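Local coordinates for mannosylglycerate hydrolase MGH1-like glycoside hydrolase domain-containing protein (PDB 4WVA) that hydrolyses mannosylglycerate, a solute of osmotically stressed thermophiles, to mannose and glycerate, and also cleaves glucosylglycerate, as a GH63 enzyme with an (alpha/alpha)6-barrel, at residues Y28-L33 and P70-H75; V232-F237 and Y284-L289. One frame throughout, in Å; residues are numbered along the deposited sequence.

Interaction 1. Residues Y28-L33 and P70-H75; sequences YPYQWL and PHIVFH
Ile72 lies against one face of the Trp32 indole: CG1 makes a CH-pi contact 3.7 Å from the centroid of the five-membered ring, and CD1 runs on to the benzo side, 3.3 Å from Trp32 CZ2. Tyr28 CD1 lies over the rim of the opposite face, so the indole has a neighbour on each side. The CG2 branch of Ile72, anti to the backbone N, reaches the other way and meets Tyr30 CB at 3.7 Å. Beside it, Phe74 turns an edge onto the Tyr30 ring in a T-shaped pair (planes at 88°), its CD1 over the ring centre and 3.5 Å from Tyr30 CD2; His75 O lies in plane at the Tyr30 edge. With an alanine at Tyr30 the Phe74 edge would probably lose its aromatic face and be less fixed in its rotation. Gln31 and Val73 form an antiparallel hydrogen-bonded pair, Val73 N giving the shorter bond to Gln31 O (2.9 Å, nearly straight at 164°) and Gln31 N the longer one to Val73 O. Past the non-hydrogen-bonded pair Trp32-Ile72, Leu33 N, in the first turn of helix 33-43, donates to His71 O at 3.0 Å. The His71 imidazole uses ND1 to bind Ser99, next to the third strand, 97-98. Tyr28, Trp32 and Leu33 are probably substrate-binding residues, and Tyr28 OH bonds to Glu393, the likely proton acceptor, and to a bound Tris. Packing on both indole faces and backbone bonding of its strand are consistent with a Trp32 held in a defined pose beside the probable substrate pocket.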
loop_
_atom_site.group_PDB
_atom_site.type_symbol
_atom_site.label_atom_id
_atom_site.label_comp_id
_atom_site.label_asym_id
_atom_site.label_seq_id
_atom_site.Cartn_x
_atom_site.Cartn_y
_atom_site.Cartn_z
ATOM N N TYR A 28 -38.140 -15.266 0.700
ATOM C CA TYR A 28 -37.513 -14.181 1.431
ATOM C C TYR A 28 -38.430 -12.964 1.461
ATOM O O TYR A 28 -38.186 -11.965 0.786
ATOM C CB TYR A 28 -36.195 -13.822 0.754
ATOM C CG TYR A 28 -35.162 -14.917 0.670
ATOM C CD1 TYR A 28 -34.700 -15.574 1.800
ATOM C CD2 TYR A 28 -34.601 -15.261 -0.558
ATOM C CE1 TYR A 28 -33.728 -16.548 1.723
ATOM C CE2 TYR A 28 -33.629 -16.232 -0.652
ATOM C CZ TYR A 28 -33.210 -16.898 0.484
ATOM O OH TYR A 28 -32.205 -17.822 0.400
ATOM N N PRO A 29 -39.499 -13.028 2.273
ATOM C CA PRO A 29 -40.613 -12.073 2.170
ATOM C C PRO A 29 -40.439 -10.814 3.029
ATOM O O PRO A 29 -41.410 -10.258 3.572
ATOM C CB PRO A 29 -41.798 -12.931 2.631
ATOM C CG PRO A 29 -41.190 -13.765 3.710
ATOM C CD PRO A 29 -39.800 -14.118 3.218
ATOM N N TYR A 30 -39.196 -10.336 3.140
ATOM C CA TYR A 30 -38.871 -9.207 3.981
ATOM C C TYR A 30 -37.745 -8.459 3.284
ATOM O O TYR A 30 -37.406 -8.776 2.120
ATOM C CB TYR A 30 -38.395 -9.651 5.383
ATOM C CG TYR A 30 -39.369 -10.489 6.175
ATOM C CD1 TYR A 30 -40.541 -9.921 6.662
ATOM C CD2 TYR A 30 -39.103 -11.825 6.471
ATOM C CE1 TYR A 30 -41.437 -10.674 7.409
ATOM C CE2 TYR A 30 -40.006 -12.581 7.222
ATOM C CZ TYR A 30 -41.170 -11.985 7.675
ATOM O OH TYR A 30 -42.093 -12.707 8.436
ATOM N N GLN A 31 -37.193 -7.456 3.953
ATOM C CA GLN A 31 -36.024 -6.730 3.435
ATOM C C GLN A 31 -34.715 -7.258 4.033
ATOM O O GLN A 31 -34.560 -7.321 5.254
ATOM C CB GLN A 31 -36.151 -5.233 3.703
ATOM C CG GLN A 31 -34.961 -4.405 3.217
ATOM C CD GLN A 31 -35.172 -2.901 3.175
ATOM O OE1 GLN A 31 -34.613 -2.204 2.299
ATOM N NE2 GLN A 31 -35.919 -2.371 4.123
ATOM N N TRP A 32 -33.776 -7.616 3.156
ATOM C CA TRP A 32 -32.443 -8.069 3.574
ATOM C C TRP A 32 -31.395 -6.985 3.270
ATOM O O TRP A 32 -31.506 -6.262 2.292
ATOM C CB TRP A 32 -32.057 -9.343 2.818
ATOM C CG TRP A 32 -32.302 -10.619 3.550
ATOM C CD1 TRP A 32 -31.365 -11.380 4.174
ATOM C CD2 TRP A 32 -33.549 -11.299 3.741
ATOM N NE1 TRP A 32 -31.926 -12.493 4.715
ATOM C CE2 TRP A 32 -33.270 -12.473 4.470
ATOM C CE3 TRP A 32 -34.870 -11.029 3.375
ATOM C CZ2 TRP A 32 -34.257 -13.366 4.847
ATOM C CZ3 TRP A 32 -35.857 -11.938 3.746
ATOM C CH2 TRP A 32 -35.547 -13.074 4.476
ATOM N N LEU A 33 -30.385 -6.899 4.125
ATOM C CA LEU A 33 -29.372 -5.847 4.090
ATOM C C LEU A 33 -28.523 -5.889 2.821
ATOM O O LEU A 33 -28.575 -4.935 2.018
ATOM C CB LEU A 33 -28.492 -5.952 5.339
ATOM C CG LEU A 33 -27.525 -4.819 5.695
ATOM C CD1 LEU A 33 -26.952 -5.104 7.084
ATOM C CD2 LEU A 33 -26.417 -4.632 4.666
ATOM N N PRO A 70 -29.358 -4.350 10.944
ATOM C CA PRO A 70 -29.639 -5.781 11.022
ATOM C C PRO A 70 -29.761 -6.402 9.641
ATOM O O PRO A 70 -30.059 -5.679 8.692
ATOM C CB PRO A 70 -30.998 -5.815 11.711
ATOM C CG PRO A 70 -31.657 -4.587 11.229
ATOM C CD PRO A 70 -30.582 -3.550 11.051
ATOM N N HIS A 71 -29.567 -7.710 9.520
ATOM C CA HIS A 71 -29.624 -8.337 8.191
ATOM C C HIS A 71 -31.042 -8.486 7.654
ATOM O O HIS A 71 -31.221 -8.511 6.450
ATOM C CB HIS A 71 -28.838 -9.640 8.127
ATOM C CG HIS A 71 -29.589 -10.866 8.522
ATOM N ND1 HIS A 71 -30.212 -11.018 9.746
ATOM C CD2 HIS A 71 -29.713 -12.055 7.888
ATOM C CE1 HIS A 71 -30.713 -12.239 9.829
ATOM N NE2 HIS A 71 -30.424 -12.886 8.711
ATOM N N ILE A 72 -32.048 -8.492 8.533
ATOM C CA ILE A 72 -33.441 -8.526 8.084
ATOM C C ILE A 72 -34.268 -7.473 8.808
ATOM O O ILE A 72 -34.152 -7.335 10.027
ATOM C CB ILE A 72 -34.118 -9.913 8.286
ATOM C CG1 ILE A 72 -33.316 -11.047 7.648
ATOM C CG2 ILE A 72 -35.518 -9.907 7.661
ATOM C CD1 ILE A 72 -33.810 -12.438 8.023
ATOM N N VAL A 73 -35.074 -6.734 8.040
ATOM C CA VAL A 73 -36.132 -5.887 8.555
ATOM C C VAL A 73 -37.453 -6.602 8.258
ATOM O O VAL A 73 -37.819 -6.809 7.083
ATOM C CB VAL A 73 -36.150 -4.485 7.917
ATOM C CG1 VAL A 73 -37.193 -3.606 8.578
ATOM C CG2 VAL A 73 -34.787 -3.824 8.033
ATOM N N PHE A 74 -38.156 -6.980 9.320
ATOM C CA PHE A 74 -39.375 -7.799 9.194
ATOM C C PHE A 74 -40.624 -6.935 8.924
ATOM O O PHE A 74 -41.602 -6.932 9.707
ATOM C CB PHE A 74 -39.573 -8.677 10.442
ATOM C CG PHE A 74 -38.503 -9.727 10.643
ATOM C CD1 PHE A 74 -38.346 -10.756 9.730
ATOM C CD2 PHE A 74 -37.658 -9.710 11.759
ATOM C CE1 PHE A 74 -37.389 -11.745 9.914
ATOM C CE2 PHE A 74 -36.696 -10.693 11.940
ATOM C CZ PHE A 74 -36.560 -11.715 11.019
ATOM N N HIS A 75 -40.608 -6.213 7.811
ATOM C CA HIS A 75 -41.775 -5.446 7.390
ATOM C C HIS A 75 -43.028 -6.323 7.336
ATOM O O HIS A 75 -42.981 -7.443 6.837
ATOM C CB HIS A 75 -41.588 -4.848 5.999
ATOM C CG HIS A 75 -40.395 -3.953 5.864
ATOM N ND1 HIS A 75 -40.352 -2.673 6.373
ATOM C CD2 HIS A 75 -39.195 -4.166 5.268
ATOM C CE1 HIS A 75 -39.185 -2.126 6.074
ATOM N NE2 HIS A 75 -38.471 -3.009 5.398
#

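Interaction 2. Residues V232-F237 and Y284-L289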
loop_
_atom_site.group_PDB
_atom_site.type_symbol
_atom_site.label_atom_id
_atom_site.label_comp_id
_atom_site.label_asym_id
_atom_site.label_seq_id
_atom_site.Cartn_x
_atom_site.Cartn_y
_atom_site.Cartn_z
ATOM N N VAL A 232 -15.621 -15.753 13.994
ATOM C CA VAL A 232 -14.865 -15.925 12.775
ATOM C C VAL A 232 -14.531 -14.572 12.162
ATOM O O VAL A 232 -15.376 -13.664 12.157
ATOM C CB VAL A 232 -15.691 -16.753 11.774
ATOM C CG1 VAL A 232 -15.093 -16.719 10.388
ATOM C CG2 VAL A 232 -15.790 -18.182 12.272
ATOM N N VAL A 233 -13.293 -14.435 11.682
ATOM C CA VAL A 233 -12.941 -13.324 10.807
ATOM C C VAL A 233 -13.200 -13.808 9.381
ATOM O O VAL A 233 -12.429 -14.584 8.817
ATOM C CB VAL A 233 -11.481 -12.847 10.982
ATOM C CG1 VAL A 233 -11.151 -11.778 9.946
ATOM C CG2 VAL A 233 -11.272 -12.319 12.402
ATOM N N ASP A 234 -14.308 -13.339 8.799
ATOM C CA ASP A 234 -14.717 -13.705 7.461
ATOM C C ASP A 234 -14.004 -12.817 6.436
ATOM O O ASP A 234 -14.132 -11.577 6.470
ATOM C CB ASP A 234 -16.241 -13.559 7.332
ATOM C CG ASP A 234 -16.748 -13.753 5.905
ATOM O OD1 ASP A 234 -16.075 -14.398 5.072
ATOM O OD2 ASP A 234 -17.858 -13.229 5.618
ATOM N N VAL A 235 -13.292 -13.437 5.510
ATOM C CA VAL A 235 -12.619 -12.679 4.469
ATOM C C VAL A 235 -13.610 -11.885 3.615
ATOM O O VAL A 235 -13.331 -10.749 3.226
ATOM C CB VAL A 235 -11.695 -13.556 3.584
ATOM C CG1 VAL A 235 -12.456 -14.639 2.830
ATOM C CG2 VAL A 235 -10.911 -12.691 2.623
ATOM N N GLY A 236 -14.782 -12.469 3.333
ATOM C CA GLY A 236 -15.774 -11.769 2.536
ATOM C C GLY A 236 -16.307 -10.510 3.213
ATOM O O GLY A 236 -16.278 -9.426 2.628
ATOM N N PHE A 237 -16.790 -10.663 4.448
ATOM C CA PHE A 237 -17.327 -9.563 5.241
ATOM C C PHE A 237 -16.291 -8.450 5.318
ATOM O O PHE A 237 -16.582 -7.304 5.076
ATOM C CB PHE A 237 -17.697 -10.050 6.642
ATOM C CG PHE A 237 -18.586 -9.112 7.407
ATOM C CD1 PHE A 237 -18.088 -7.960 7.962
ATOM C CD2 PHE A 237 -19.932 -9.412 7.603
ATOM C CE1 PHE A 237 -18.907 -7.104 8.672
ATOM C CE2 PHE A 237 -20.750 -8.566 8.313
ATOM C CZ PHE A 237 -20.247 -7.409 8.843
ATOM N N TYR A 284 -6.642 -16.293 0.056
ATOM C CA TYR A 284 -7.082 -15.658 1.291
ATOM C C TYR A 284 -8.035 -16.585 2.045
ATOM O O TYR A 284 -8.997 -17.098 1.456
ATOM C CB TYR A 284 -7.831 -14.360 1.023
ATOM C CG TYR A 284 -6.999 -13.197 0.500
ATOM C CD1 TYR A 284 -6.375 -12.326 1.367
ATOM C CD2 TYR A 284 -6.891 -12.948 -0.865
ATOM C CE1 TYR A 284 -5.660 -11.227 0.904
ATOM C CE2 TYR A 284 -6.168 -11.871 -1.345
ATOM C CZ TYR A 284 -5.549 -11.011 -0.459
ATOM O OH TYR A 284 -4.835 -9.935 -0.953
ATOM N N PHE A 285 -7.784 -16.757 3.336
ATOM C CA PHE A 285 -8.630 -17.589 4.193
ATOM C C PHE A 285 -9.334 -16.756 5.244
ATOM O O PHE A 285 -8.771 -15.803 5.776
ATOM C CB PHE A 285 -7.791 -18.635 4.938
ATOM C CG PHE A 285 -7.229 -19.733 4.064
ATOM C CD1 PHE A 285 -7.944 -20.245 2.998
ATOM C CD2 PHE A 285 -5.979 -20.283 4.352
ATOM C CE1 PHE A 285 -7.416 -21.270 2.211
ATOM C CE2 PHE A 285 -5.451 -21.301 3.568
ATOM C CZ PHE A 285 -6.170 -21.782 2.494
ATOM N N SER A 286 -10.556 -17.166 5.587
ATOM C CA SER A 286 -11.173 -16.712 6.816
ATOM C C SER A 286 -10.453 -17.378 8.003
ATOM O O SER A 286 -9.781 -18.412 7.834
ATOM C CB SER A 286 -12.657 -17.077 6.814
ATOM O OG SER A 286 -13.358 -16.417 5.763
ATOM N N TRP A 287 -10.581 -16.762 9.181
ATOM C CA TRP A 287 -9.961 -17.241 10.401
ATOM C C TRP A 287 -10.976 -17.611 11.472
ATOM O O TRP A 287 -11.958 -16.906 11.695
ATOM C CB TRP A 287 -9.003 -16.205 10.959
ATOM C CG TRP A 287 -7.760 -15.968 10.178
ATOM C CD1 TRP A 287 -7.313 -16.635 9.075
ATOM C CD2 TRP A 287 -6.760 -15.002 10.489
ATOM N NE1 TRP A 287 -6.099 -16.129 8.681
ATOM C CE2 TRP A 287 -5.743 -15.128 9.534
ATOM C CE3 TRP A 287 -6.641 -14.019 11.479
ATOM C CZ2 TRP A 287 -4.608 -14.317 9.545
ATOM C CZ3 TRP A 287 -5.515 -13.217 11.482
ATOM C CH2 TRP A 287 -4.521 -13.370 10.516
ATOM N N ASP A 288 -10.699 -18.720 12.153
ATOM C CA ASP A 288 -11.517 -19.198 13.255
ATOM C C ASP A 288 -10.863 -18.765 14.548
ATOM O O ASP A 288 -9.793 -19.275 14.902
ATOM C CB ASP A 288 -11.602 -20.725 13.178
ATOM C CG ASP A 288 -12.361 -21.344 14.333
ATOM O OD1 ASP A 288 -12.660 -20.651 15.324
ATOM O OD2 ASP A 288 -12.605 -22.572 14.223
ATOM N N LEU A 289 -11.487 -17.829 15.241
ATOM C CA LEU A 289 -10.873 -17.239 16.442
ATOM C C LEU A 289 -11.116 -18.061 17.695
ATOM O O LEU A 289 -10.454 -17.831 18.714
ATOM C CB LEU A 289 -11.323 -15.811 16.666
ATOM C CG LEU A 289 -10.969 -14.781 15.581
ATOM C CD1 LEU A 289 -11.415 -13.404 16.032
ATOM C CD2 LEU A 289 -9.499 -14.770 15.234
#
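Trp287 O takes the shortest polar bond of the contact, from Val233 N at 2.8 Å, with the donor in the carbonyl plane; Val232 CA also approaches this oxygen, at 3.3 Å, as a CA-H...O contact. Trp287 N returns a bond of 2.9 Å to Val233 O, which makes Val233 and Trp287 an antiparallel hydrogen-bonded pair. One residue earlier, Val232 faces Asp288 in the non-hydrogen-bonded pair, and the Asp288 carboxylate is held by a salt bridge to Arg176.

After Val233, segment 232-237 turns into helix 235-254, with Asp234 as its N-cap. The Asp234 carboxylate bends over the first turn: OD1 accepts from Gly236 N at 2.9 Å, met from above the carboxylate plane, and OD2 takes a weak bond from Phe237 N. Ser286, in 284-289, binds the same helix start. With OG anti to its own carbonyl carbon (chi1 -63°), its hydroxyl meets Val235 N at 3.0 Å in an almost straight bond of 170°. One amide near the helix start is thus served by a residue of 284-289, the next two by Asp234, the second only weakly.

Apolar groups fill in around these bonds. The Val233 and Leu289 side chains cross obliquely, CG2 of the valine 3.8 Å from Leu289 CD1, while Val233 CB faces Trp287 CB. At the helix end of the contact Val235 puts CG1 beside Ser286 OG and sends CG2 across to Tyr284 CB, 3.9 Å away, the two side chains meeting at about a right angle. The phenol of Tyr284 leads away to Glu274, its ring edge-to-face with Trp277. Trp287 and Leu289 also pack on Leu254 and Gln256, respectively, of a second subunit.

How the interactions relate
From the N terminus, interaction 1 comes first: pairing 28-33 with 70-75 closes a loop of 36 intervening residues that includes helices 33-43 and 48-62. Interaction 2 opens much later, at strand 232-233, and closes at 284-289 after helices 235-254 and 260-275. The two loops follow in series, neither nesting nor crossing. The centres of interactions 1 and 2 are 24 Å apart, on opposite sides of the chain's centre. The nearest atoms of the two contacts are about 7 Å apart and do not touch. Interaction 1 joins two strands of a three-stranded sheet beside the substrate site; interaction 2 ties the start of helix 235-254 to a separate four-stranded sheet that borders a neighbouring subunit.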